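DUF115 domain-containing protein (Magnetospirillum magneticum AMB-1, PDB 5MU5) is a Maf glycosyltransferase that probably glycosylates flagellin and is involved in the formation of bacterial flagella. Local coordinates at residues A[641-644]-A[645-649]; A[149-153]-A[154-158]; A[612-615]-A[616-619]; A[225-228]-A[229-232]. All coordinates share one frame; numbering follows the deposited sequence.

Along the chain the four local contacts come in the order interaction 2, interaction 4, interaction 3, interaction 1. Interactions 2 and 4 both lie in the Maf N-terminal domain, centres about 20 Å apart: the first leaves strand 146-150 of the parallel four-stranded sheet and enters helix 154-160, the second lies on helix 219-235, which packs on strands 123-127 and 211-214 of that sheet. Interactions 3 and 1 mark the start and end of one long helix, 618-646, in the helical bundle domain, with centres about 42 Å apart. Interactions 1 and 2, whose centres are about 55 Å apart, lie on opposite sides of the chain's centre, so the contacts belong to two separate parts of the chain.

Interaction 1 (A[641-644]-A[645-649]); sequences EWYF and DNIEA
The amide N of N646 is gripped by two carbonyls at once: Y643 O accepts from N646 N at 3.2 Å, lying with the donor well above its carbonyl plane, while the bond from N646 N to W642 O is weak. One residue earlier the pattern is still regular, D645 N reaching E641 O at 3.1 Å with an N-H...O angle of 154°. The switch from a plain i-to-i+4 bond to a donor divided between the i-3 and i-4 carbonyls belongs to the C-terminal end of helix 618-646, in the helical bundle domain. Beyond it I647 packs back on Y643. With CG1 swung away from its own backbone N (chi1 -170°), I647 brings CD1 to 3.5 Å from Y643 CZ, meeting the phenol obliquely near its hydroxyl end. The Y643 ring in turn has the F644 ring at its edge: Y643 CD2 stands over one face of F644, offset toward the rim. Y643 and I647 lean on T249 of helix 242-257, and Y643 OH makes a weak hydrogen bond to M246 O; F644 packs against W546, P547 and I550 of helix 546-564, whereas the W642 ring meets W663 and F650 edge-to-face.

Interaction 2 (A[149-153]-A[154-158]); sequences IVEPN and FDFLY
N153 OD1 accepts the backbone N-H of D155 at 3.0 Å, the donor tilted 26° from the amide's carbonyl plane; this is the N-cap of helix 154-160. The same residue's carbonyl O takes F156 N at 3.1 Å, closing the first turn. The N153 side chain also lies over the F156 ring: its amide is stacked at 24° to the ring, ND2 is offset toward the rim, and CB stands 4.1 Å from the centroid in a CH-pi contact. On the edge of that ring, in its plane, sits E151 OE1, 3.4 Å from F156 CD2, with the carboxylate turned almost perpendicular to the ring. A bend at chi2 (49°) folds the E151 carboxylate back so that OE2 receives N153 N at 2.9 Å through its anti lone pair. Y216 OH also binds OE2, and the amides of L129 and G130 hold OE1. Cutting E151 back to an alanine would probably leave N153 N and those two amides without their acceptor and free the turn before the helix to shift. A water bridges P152 O and F154 N. Outward, D155 binds H33 and S37, F154 and L157 lean on helix 24-32, P152 touches helix 219-235, and strand 146-150 runs between strands 123-127 and 180-183.

Interaction 3 (A[612-615]-A[616-619]); sequences VTPA and DRKA
A615 and P614 lie against D616 in the tight turn that leads from strand 612-613 into helix 618-646. P614, which follows a cis peptide bond, supplies the main acceptor: its O takes R617 N at 2.8 Å with an N-H...O angle of 156°, the donor lying above the carbonyl plane. The pyrrolidine also meets the carboxylate, D616 OD1 coming to 3.4 Å from P614 CB. That approach follows from chi1 of D616 (63°), which wedges CG between the residue's own N and carbonyl carbon and folds the acid back over the turn. A615 offers the next carbonyl, and K618 N binds A615 O at 3.1 Å, again from above the carbonyl plane; these two bonds, each spanning three residues, wind the chain as a 3-10 turn into the helix. R617, at the N-cap position, extends its guanidinium to a salt bridge with E620 and a hydrogen bond to the carbonyl of S108. V612 CG1 rests 3.9 Å from K618 CG, and V612, P614 and R617 all touch L110, beside strand 111-112, which pairs antiparallel with 612-613. The chemistry is thus divided: successive carbonyls fix the backbone of this surface turn, apolar contacts of V612 and L110 lie against it, and the charged R617 tip ties the start of the helix to both its own next turn and the segment around S108.

Interaction 4 (A[225-228]-A[229-232]); sequences MSEF and MRDA
M229 N, R230 N and D231 N bind M225 O, S226 O and E227 O, the regular ladder of an alpha-helix; D231 N to E227 O, 2.9 Å, has its donor nearly in line with the C=O. The bond from A232 N to F228 O is weak in angle. Apolar contacts occupy the side facing the sheet: M225 CG meets M229 SD at 4.2 Å, and A232 CB lies over one face of the F228 ring toward its rim. This side of helix 219-235 packs on L212 and V125 of the parallel sheet. Charged groups take another side. R230, bent at chi3 (-47°), folds its guanidinium back along the helix, with S226 O 3.4 Å above its plane and NH2 3.4 Å from E227 CA. E227 OE2 and D231 OD2 stand 4.0 Å apart, D231 OD2 also lying 3.5 Å from E227 CG. R196 of helix 188-202 forms a salt bridge with D231 and a long, weak ion pair with E227. A leucine in place of D231 is likely to leave R196 without its salt-bridge partner. The two like charges are therefore probably tolerated because R196 offsets chiefly that of D231, and that of E227 only weakly.

Interaction 1 (A[641-644]-A[645-649])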
loop_
_atom_site.group_PDB
_atom_site.type_symbol
_atom_site.label_atom_id
_atom_site.label_comp_id
_atom_site.label_asym_id
_atom_site.label_seq_id
_atom_site.Cartn_x
_atom_site.Cartn_y
_atom_site.Cartn_z
ATOM N N GLU A 641 -16.394 20.848 -5.897
ATOM C CA GLU A 641 -17.102 22.038 -5.430
ATOM C C GLU A 641 -18.549 21.725 -5.095
ATOM O O GLU A 641 -19.075 22.182 -4.086
ATOM C CB GLU A 641 -17.025 23.161 -6.469
ATOM C CG GLU A 641 -15.633 23.774 -6.575
ATOM C CD GLU A 641 -15.482 24.751 -7.739
ATOM O OE1 GLU A 641 -16.425 24.900 -8.554
ATOM O OE2 GLU A 641 -14.392 25.360 -7.855
ATOM N N TRP A 642 -19.189 20.954 -5.961
ATOM C CA TRP A 642 -20.534 20.459 -5.698
ATOM C C TRP A 642 -20.593 19.575 -4.438
ATOM O O TRP A 642 -21.535 19.660 -3.656
ATOM C CB TRP A 642 -21.004 19.667 -6.914
ATOM C CG TRP A 642 -22.229 18.862 -6.699
ATOM C CD1 TRP A 642 -23.510 19.304 -6.758
ATOM C CD2 TRP A 642 -22.297 17.453 -6.422
ATOM N NE1 TRP A 642 -24.378 18.263 -6.523
ATOM C CE2 TRP A 642 -23.659 17.118 -6.305
ATOM C CE3 TRP A 642 -21.337 16.446 -6.249
ATOM C CZ2 TRP A 642 -24.094 15.815 -6.038
ATOM C CZ3 TRP A 642 -21.769 15.152 -5.972
ATOM C CH2 TRP A 642 -23.139 14.853 -5.871
ATOM N N TYR A 643 -19.585 18.721 -4.257
ATOM C CA TYR A 643 -19.550 17.795 -3.128
ATOM C C TYR A 643 -19.418 18.507 -1.802
ATOM O O TYR A 643 -20.145 18.187 -0.868
ATOM C CB TYR A 643 -18.405 16.797 -3.284
ATOM C CG TYR A 643 -17.998 16.090 -2.025
ATOM C CD1 TYR A 643 -18.686 14.982 -1.576
ATOM C CD2 TYR A 643 -16.903 16.520 -1.297
ATOM C CE1 TYR A 643 -18.304 14.328 -0.414
ATOM C CE2 TYR A 643 -16.498 15.860 -0.149
ATOM C CZ TYR A 643 -17.204 14.768 0.297
ATOM O OH TYR A 643 -16.805 14.109 1.448
ATOM N N PHE A 644 -18.486 19.450 -1.719
ATOM C CA PHE A 644 -18.298 20.210 -0.496
ATOM C C PHE A 644 -19.496 21.100 -0.172
ATOM O O PHE A 644 -19.812 21.290 1.005
ATOM C CB PHE A 644 -16.966 20.977 -0.486
ATOM C CG PHE A 644 -15.801 20.111 -0.092
ATOM C CD1 PHE A 644 -15.572 19.812 1.232
ATOM C CD2 PHE A 644 -14.976 19.548 -1.054
ATOM C CE1 PHE A 644 -14.526 18.981 1.597
ATOM C CE2 PHE A 644 -13.930 18.721 -0.697
ATOM C CZ PHE A 644 -13.700 18.436 0.629
ATOM N N ASP A 645 -20.170 21.622 -1.195
ATOM C CA ASP A 645 -21.400 22.378 -0.973
ATOM C C ASP A 645 -22.536 21.529 -0.378
ATOM O O ASP A 645 -23.347 22.049 0.359
ATOM C CB ASP A 645 -21.891 23.020 -2.274
ATOM C CG ASP A 645 -21.115 24.273 -2.641
ATOM O OD1 ASP A 645 -20.456 24.857 -1.758
ATOM O OD2 ASP A 645 -21.165 24.685 -3.816
ATOM N N ASN A 646 -22.567 20.231 -0.675
ATOM C CA ASN A 646 -23.668 19.364 -0.264
ATOM C C ASN A 646 -23.305 18.219 0.667
ATOM O O ASN A 646 -24.113 17.296 0.860
ATOM C CB ASN A 646 -24.282 18.742 -1.518
ATOM C CG ASN A 646 -24.859 19.770 -2.442
ATOM O OD1 ASN A 646 -24.566 19.780 -3.632
ATOM N ND2 ASN A 646 -25.661 20.663 -1.899
ATOM N N ILE A 647 -22.103 18.274 1.238
ATOM C CA ILE A 647 -21.586 17.171 2.050
ATOM C C ILE A 647 -22.557 16.753 3.177
ATOM O O ILE A 647 -22.734 15.558 3.445
ATOM C CB ILE A 647 -20.150 17.474 2.560
ATOM C CG1 ILE A 647 -19.544 16.225 3.198
ATOM C CG2 ILE A 647 -20.128 18.648 3.527
ATOM C CD1 ILE A 647 -18.041 16.297 3.375
ATOM N N GLU A 648 -23.226 17.736 3.776
ATOM C CA GLU A 648 -24.143 17.509 4.891
ATOM C C GLU A 648 -25.496 16.959 4.421
ATOM O O GLU A 648 -26.137 16.160 5.115
ATOM C CB GLU A 648 -24.350 18.838 5.644
ATOM C CG GLU A 648 -24.770 18.705 7.101
ATOM C CD GLU A 648 -24.522 19.987 7.890
ATOM O OE1 GLU A 648 -25.268 20.967 7.699
ATOM O OE2 GLU A 648 -23.573 20.024 8.702
ATOM N N ALA A 649 -25.916 17.372 3.232
ATOM C CA ALA A 649 -27.256 17.060 2.739
ATOM C C ALA A 649 -27.421 15.659 2.148
ATOM O O ALA A 649 -28.539 15.164 2.066
ATOM C CB ALA A 649 -27.695 18.109 1.731
#

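Interaction 2 (A[149-153]-A[154-158])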
loop_
_atom_site.group_PDB
_atom_site.type_symbol
_atom_site.label_atom_id
_atom_site.label_comp_id
_atom_site.label_asym_id
_atom_site.label_seq_id
_atom_site.Cartn_x
_atom_site.Cartn_y
_atom_site.Cartn_z
ATOM N N ILE A 149 19.988 0.422 -9.079
ATOM C CA ILE A 149 21.040 -0.524 -9.293
ATOM C C ILE A 149 21.149 -1.387 -8.064
ATOM O O ILE A 149 21.281 -0.900 -6.961
ATOM C CB ILE A 149 22.354 0.213 -9.559
ATOM C CG1 ILE A 149 22.187 1.105 -10.797
ATOM C CG2 ILE A 149 23.491 -0.786 -9.726
ATOM C CD1 ILE A 149 23.334 2.064 -11.044
ATOM N N VAL A 150 21.080 -2.690 -8.278
ATOM C CA VAL A 150 21.235 -3.629 -7.216
ATOM C C VAL A 150 22.608 -4.209 -7.416
ATOM O O VAL A 150 22.914 -4.671 -8.499
ATOM C CB VAL A 150 20.194 -4.746 -7.324
ATOM C CG1 VAL A 150 20.398 -5.778 -6.230
ATOM C CG2 VAL A 150 18.805 -4.150 -7.270
ATOM N N GLU A 151 23.450 -4.155 -6.392
ATOM C CA GLU A 151 24.777 -4.751 -6.503
ATOM C C GLU A 151 25.107 -5.396 -5.190
ATOM O O GLU A 151 25.448 -4.701 -4.236
ATOM C CB GLU A 151 25.815 -3.713 -6.871
ATOM C CG GLU A 151 27.231 -4.273 -6.931
ATOM C CD GLU A 151 27.326 -5.544 -7.760
ATOM O OE1 GLU A 151 27.470 -5.458 -8.996
ATOM O OE2 GLU A 151 27.293 -6.633 -7.165
ATOM N N PRO A 152 24.970 -6.733 -5.118
ATOM C CA PRO A 152 25.238 -7.483 -3.888
ATOM C C PRO A 152 26.683 -7.415 -3.402
ATOM O O PRO A 152 26.950 -7.610 -2.222
ATOM C CB PRO A 152 24.939 -8.925 -4.294
ATOM C CG PRO A 152 23.988 -8.801 -5.428
ATOM C CD PRO A 152 24.454 -7.612 -6.183
ATOM N N ASN A 153 27.606 -7.194 -4.327
ATOM C CA ASN A 153 29.023 -7.190 -3.988
ATOM C C ASN A 153 29.541 -5.758 -4.017
ATOM O O ASN A 153 29.683 -5.161 -5.079
ATOM C CB ASN A 153 29.781 -8.095 -4.951
ATOM C CG ASN A 153 31.215 -8.348 -4.508
ATOM O OD1 ASN A 153 31.813 -7.546 -3.803
ATOM N ND2 ASN A 153 31.771 -9.464 -4.935
ATOM N N PHE A 154 29.787 -5.213 -2.831
ATOM C CA PHE A 154 30.237 -3.843 -2.696
ATOM C C PHE A 154 31.570 -3.592 -3.381
ATOM O O PHE A 154 31.845 -2.469 -3.792
ATOM C CB PHE A 154 30.332 -3.444 -1.232
ATOM C CG PHE A 154 30.520 -1.963 -1.030
ATOM C CD1 PHE A 154 29.444 -1.106 -1.144
ATOM C CD2 PHE A 154 31.773 -1.428 -0.742
ATOM C CE1 PHE A 154 29.609 0.253 -0.956
ATOM C CE2 PHE A 154 31.942 -0.070 -0.567
ATOM C CZ PHE A 154 30.856 0.773 -0.678
ATOM N N ASP A 155 32.398 -4.626 -3.505
ATOM C CA ASP A 155 33.656 -4.483 -4.223
ATOM C C ASP A 155 33.456 -4.003 -5.641
ATOM O O ASP A 155 34.223 -3.175 -6.132
ATOM C CB ASP A 155 34.457 -5.789 -4.240
ATOM C CG ASP A 155 35.136 -6.077 -2.910
ATOM O OD1 ASP A 155 34.772 -5.450 -1.878
ATOM O OD2 ASP A 155 36.057 -6.926 -2.914
ATOM N N PHE A 156 32.429 -4.513 -6.303
ATOM C CA PHE A 156 32.162 -4.120 -7.677
ATOM C C PHE A 156 31.840 -2.632 -7.788
ATOM O O PHE A 156 32.313 -1.959 -8.695
ATOM C CB PHE A 156 31.035 -4.958 -8.298
ATOM C CG PHE A 156 31.350 -6.438 -8.416
ATOM C CD1 PHE A 156 32.653 -6.926 -8.267
ATOM C CD2 PHE A 156 30.337 -7.348 -8.742
ATOM C CE1 PHE A 156 32.919 -8.280 -8.394
ATOM C CE2 PHE A 156 30.607 -8.707 -8.868
ATOM C CZ PHE A 156 31.895 -9.171 -8.695
ATOM N N LEU A 157 31.043 -2.118 -6.868
ATOM C CA LEU A 157 30.756 -0.688 -6.870
ATOM C C LEU A 157 32.057 0.082 -6.646
ATOM O O LEU A 157 32.336 1.057 -7.336
ATOM C CB LEU A 157 29.746 -0.324 -5.779
ATOM C CG LEU A 157 29.454 1.173 -5.677
ATOM C CD1 LEU A 157 28.740 1.683 -6.931
ATOM C CD2 LEU A 157 28.632 1.462 -4.428
ATOM N N TYR A 158 32.847 -0.382 -5.683
ATOM C CA TYR A 158 34.108 0.256 -5.352
ATOM C C TYR A 158 35.040 0.300 -6.550
ATOM O O TYR A 158 35.579 1.343 -6.853
ATOM C CB TYR A 158 34.773 -0.458 -4.175
ATOM C CG TYR A 158 36.114 0.114 -3.807
ATOM C CD1 TYR A 158 36.209 1.214 -2.965
ATOM C CD2 TYR A 158 37.291 -0.438 -4.306
ATOM C CE1 TYR A 158 37.436 1.747 -2.637
ATOM C CE2 TYR A 158 38.528 0.098 -3.990
ATOM C CZ TYR A 158 38.587 1.183 -3.134
ATOM O OH TYR A 158 39.796 1.734 -2.785
HETATM O O HOH W 1 29.254 -6.558 -0.303
#

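Interaction 3 (A[612-615]-A[616-619])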
loop_
_atom_site.group_PDB
_atom_site.type_symbol
_atom_site.label_atom_id
_atom_site.label_comp_id
_atom_site.label_asym_id
_atom_site.label_seq_id
_atom_site.Cartn_x
_atom_site.Cartn_y
_atom_site.Cartn_z
ATOM N N VAL A 612 1.456 4.277 -29.632
ATOM C CA VAL A 612 0.663 4.876 -30.691
ATOM C C VAL A 612 1.408 4.861 -32.035
ATOM O O VAL A 612 2.582 5.180 -32.100
ATOM C CB VAL A 612 0.218 6.306 -30.311
ATOM C CG1 VAL A 612 1.377 7.282 -30.375
ATOM C CG2 VAL A 612 -0.933 6.749 -31.200
ATOM N N THR A 613 0.709 4.445 -33.092
ATOM C CA THR A 613 1.221 4.519 -34.464
ATOM C C THR A 613 0.172 5.199 -35.332
ATOM O O THR A 613 -1.029 5.119 -35.037
ATOM C CB THR A 613 1.514 3.136 -35.090
ATOM O OG1 THR A 613 0.329 2.330 -35.065
ATOM C CG2 THR A 613 2.630 2.448 -34.332
ATOM N N PRO A 614 0.607 5.840 -36.421
ATOM C CA PRO A 614 1.989 6.022 -36.891
ATOM C C PRO A 614 2.825 6.924 -35.983
ATOM O O PRO A 614 2.353 7.975 -35.523
ATOM C CB PRO A 614 1.819 6.706 -38.243
ATOM C CG PRO A 614 0.438 6.406 -38.679
ATOM C CD PRO A 614 -0.386 6.130 -37.466
ATOM N N ALA A 615 4.070 6.525 -35.769
ATOM C CA ALA A 615 4.969 7.215 -34.854
ATOM C C ALA A 615 5.130 8.720 -35.141
ATOM O O ALA A 615 5.231 9.516 -34.207
ATOM C CB ALA A 615 6.331 6.514 -34.824
ATOM N N ASP A 616 5.131 9.115 -36.409
ATOM C CA ASP A 616 5.269 10.536 -36.752
ATOM C C ASP A 616 4.015 11.365 -36.452
ATOM O O ASP A 616 4.038 12.576 -36.604
ATOM C CB ASP A 616 5.702 10.725 -38.215
ATOM C CG ASP A 616 4.683 10.191 -39.215
ATOM O OD1 ASP A 616 3.736 9.480 -38.801
ATOM O OD2 ASP A 616 4.840 10.481 -40.422
ATOM N N ARG A 617 2.927 10.716 -36.049
ATOM C CA ARG A 617 1.728 11.421 -35.608
ATOM C C ARG A 617 1.565 11.345 -34.073
ATOM O O ARG A 617 0.503 11.647 -33.541
ATOM C CB ARG A 617 0.490 10.852 -36.314
ATOM C CG ARG A 617 0.464 11.131 -37.821
ATOM C CD ARG A 617 -0.779 10.563 -38.511
ATOM N NE ARG A 617 -1.996 11.204 -38.020
ATOM C CZ ARG A 617 -3.230 10.707 -38.118
ATOM N NH1 ARG A 617 -3.468 9.560 -38.715
ATOM N NH2 ARG A 617 -4.247 11.379 -37.608
ATOM N N LYS A 618 2.620 10.945 -33.370
ATOM C CA LYS A 618 2.580 10.841 -31.905
ATOM C C LYS A 618 2.152 12.157 -31.225
ATOM O O LYS A 618 1.387 12.121 -30.259
ATOM C CB LYS A 618 3.947 10.379 -31.367
ATOM C CG LYS A 618 3.993 10.113 -29.872
ATOM C CD LYS A 618 5.359 9.583 -29.453
ATOM C CE LYS A 618 5.466 9.552 -27.944
ATOM N NZ LYS A 618 6.799 9.113 -27.459
ATOM N N ALA A 619 2.627 13.295 -31.733
ATOM C CA ALA A 619 2.283 14.623 -31.182
ATOM C C ALA A 619 0.781 14.890 -31.171
ATOM O O ALA A 619 0.288 15.577 -30.269
ATOM C CB ALA A 619 3.007 15.738 -31.933
#

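Interaction 4 (A[225-228]-A[229-232])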
loop_
_atom_site.group_PDB
_atom_site.type_symbol
_atom_site.label_atom_id
_atom_site.label_comp_id
_atom_site.label_asym_id
_atom_site.label_seq_id
_atom_site.Cartn_x
_atom_site.Cartn_y
_atom_site.Cartn_z
ATOM N N MET A 225 15.155 -10.478 -10.521
ATOM C CA MET A 225 14.504 -9.944 -11.719
ATOM C C MET A 225 13.112 -10.552 -11.904
ATOM O O MET A 225 12.153 -9.825 -12.183
ATOM C CB MET A 225 15.339 -10.203 -12.981
ATOM C CG MET A 225 14.678 -9.700 -14.261
ATOM S SD MET A 225 15.816 -9.594 -15.663
ATOM C CE MET A 225 14.990 -10.567 -16.930
ATOM N N SER A 226 13.004 -11.881 -11.787
ATOM C CA SER A 226 11.695 -12.549 -11.885
ATOM C C SER A 226 10.733 -12.021 -10.841
ATOM O O SER A 226 9.571 -11.777 -11.130
ATOM C CB SER A 226 11.805 -14.053 -11.668
ATOM O OG SER A 226 12.529 -14.619 -12.711
ATOM N N GLU A 227 11.209 -11.888 -9.610
ATOM C CA GLU A 227 10.368 -11.402 -8.547
ATOM C C GLU A 227 9.932 -9.988 -8.882
ATOM O O GLU A 227 8.770 -9.684 -8.812
ATOM C CB GLU A 227 11.084 -11.451 -7.207
ATOM C CG GLU A 227 10.207 -11.004 -6.046
ATOM C CD GLU A 227 10.809 -11.324 -4.688
ATOM O OE1 GLU A 227 11.972 -11.807 -4.653
ATOM O OE2 GLU A 227 10.121 -11.086 -3.655
ATOM N N PHE A 228 10.854 -9.128 -9.282
ATOM C CA PHE A 228 10.462 -7.767 -9.605
ATOM C C PHE A 228 9.398 -7.712 -10.733
ATOM O O PHE A 228 8.439 -6.960 -10.634
ATOM C CB PHE A 228 11.680 -6.914 -9.920
ATOM C CG PHE A 228 11.333 -5.507 -10.281
ATOM C CD1 PHE A 228 11.016 -4.600 -9.290
ATOM C CD2 PHE A 228 11.302 -5.098 -11.606
ATOM C CE1 PHE A 228 10.685 -3.303 -9.611
ATOM C CE2 PHE A 228 10.969 -3.797 -11.936
ATOM C CZ PHE A 228 10.658 -2.895 -10.933
ATOM N N MET A 229 9.541 -8.548 -11.756
ATOM C CA MET A 229 8.567 -8.620 -12.861
ATOM C C MET A 229 7.158 -8.987 -12.437
ATOM O O MET A 229 6.195 -8.497 -13.020
ATOM C CB MET A 229 9.012 -9.622 -13.910
ATOM C CG MET A 229 10.250 -9.177 -14.656
ATOM S SD MET A 229 10.806 -10.379 -15.866
ATOM C CE MET A 229 9.681 -9.964 -17.215
ATOM N N ARG A 230 7.042 -9.878 -11.462
ATOM C CA ARG A 230 5.754 -10.206 -10.862
ATOM C C ARG A 230 5.268 -9.066 -9.949
ATOM O O ARG A 230 4.090 -8.723 -9.951
ATOM C CB ARG A 230 5.849 -11.532 -10.086
ATOM C CG ARG A 230 6.065 -12.743 -10.996
ATOM C CD ARG A 230 5.995 -14.066 -10.248
ATOM N NE ARG A 230 6.797 -14.000 -9.036
ATOM C CZ ARG A 230 8.070 -14.372 -8.927
ATOM N NH1 ARG A 230 8.739 -14.902 -9.948
ATOM N NH2 ARG A 230 8.683 -14.229 -7.762
ATOM N N ASP A 231 6.188 -8.471 -9.198
ATOM C CA ASP A 231 5.891 -7.377 -8.252
ATOM C C ASP A 231 5.525 -6.031 -8.897
ATOM O O ASP A 231 4.831 -5.215 -8.281
ATOM C CB ASP A 231 7.126 -7.058 -7.372
ATOM C CG ASP A 231 7.399 -8.089 -6.273
ATOM O OD1 ASP A 231 6.551 -8.973 -6.016
ATOM O OD2 ASP A 231 8.488 -7.970 -5.644
ATOM N N ALA A 232 6.047 -5.777 -10.097
ATOM C CA ALA A 232 5.998 -4.429 -10.691
ATOM C C ALA A 232 4.596 -3.867 -10.845
ATOM O O ALA A 232 4.351 -2.740 -10.460
ATOM C CB ALA A 232 6.733 -4.398 -12.029
#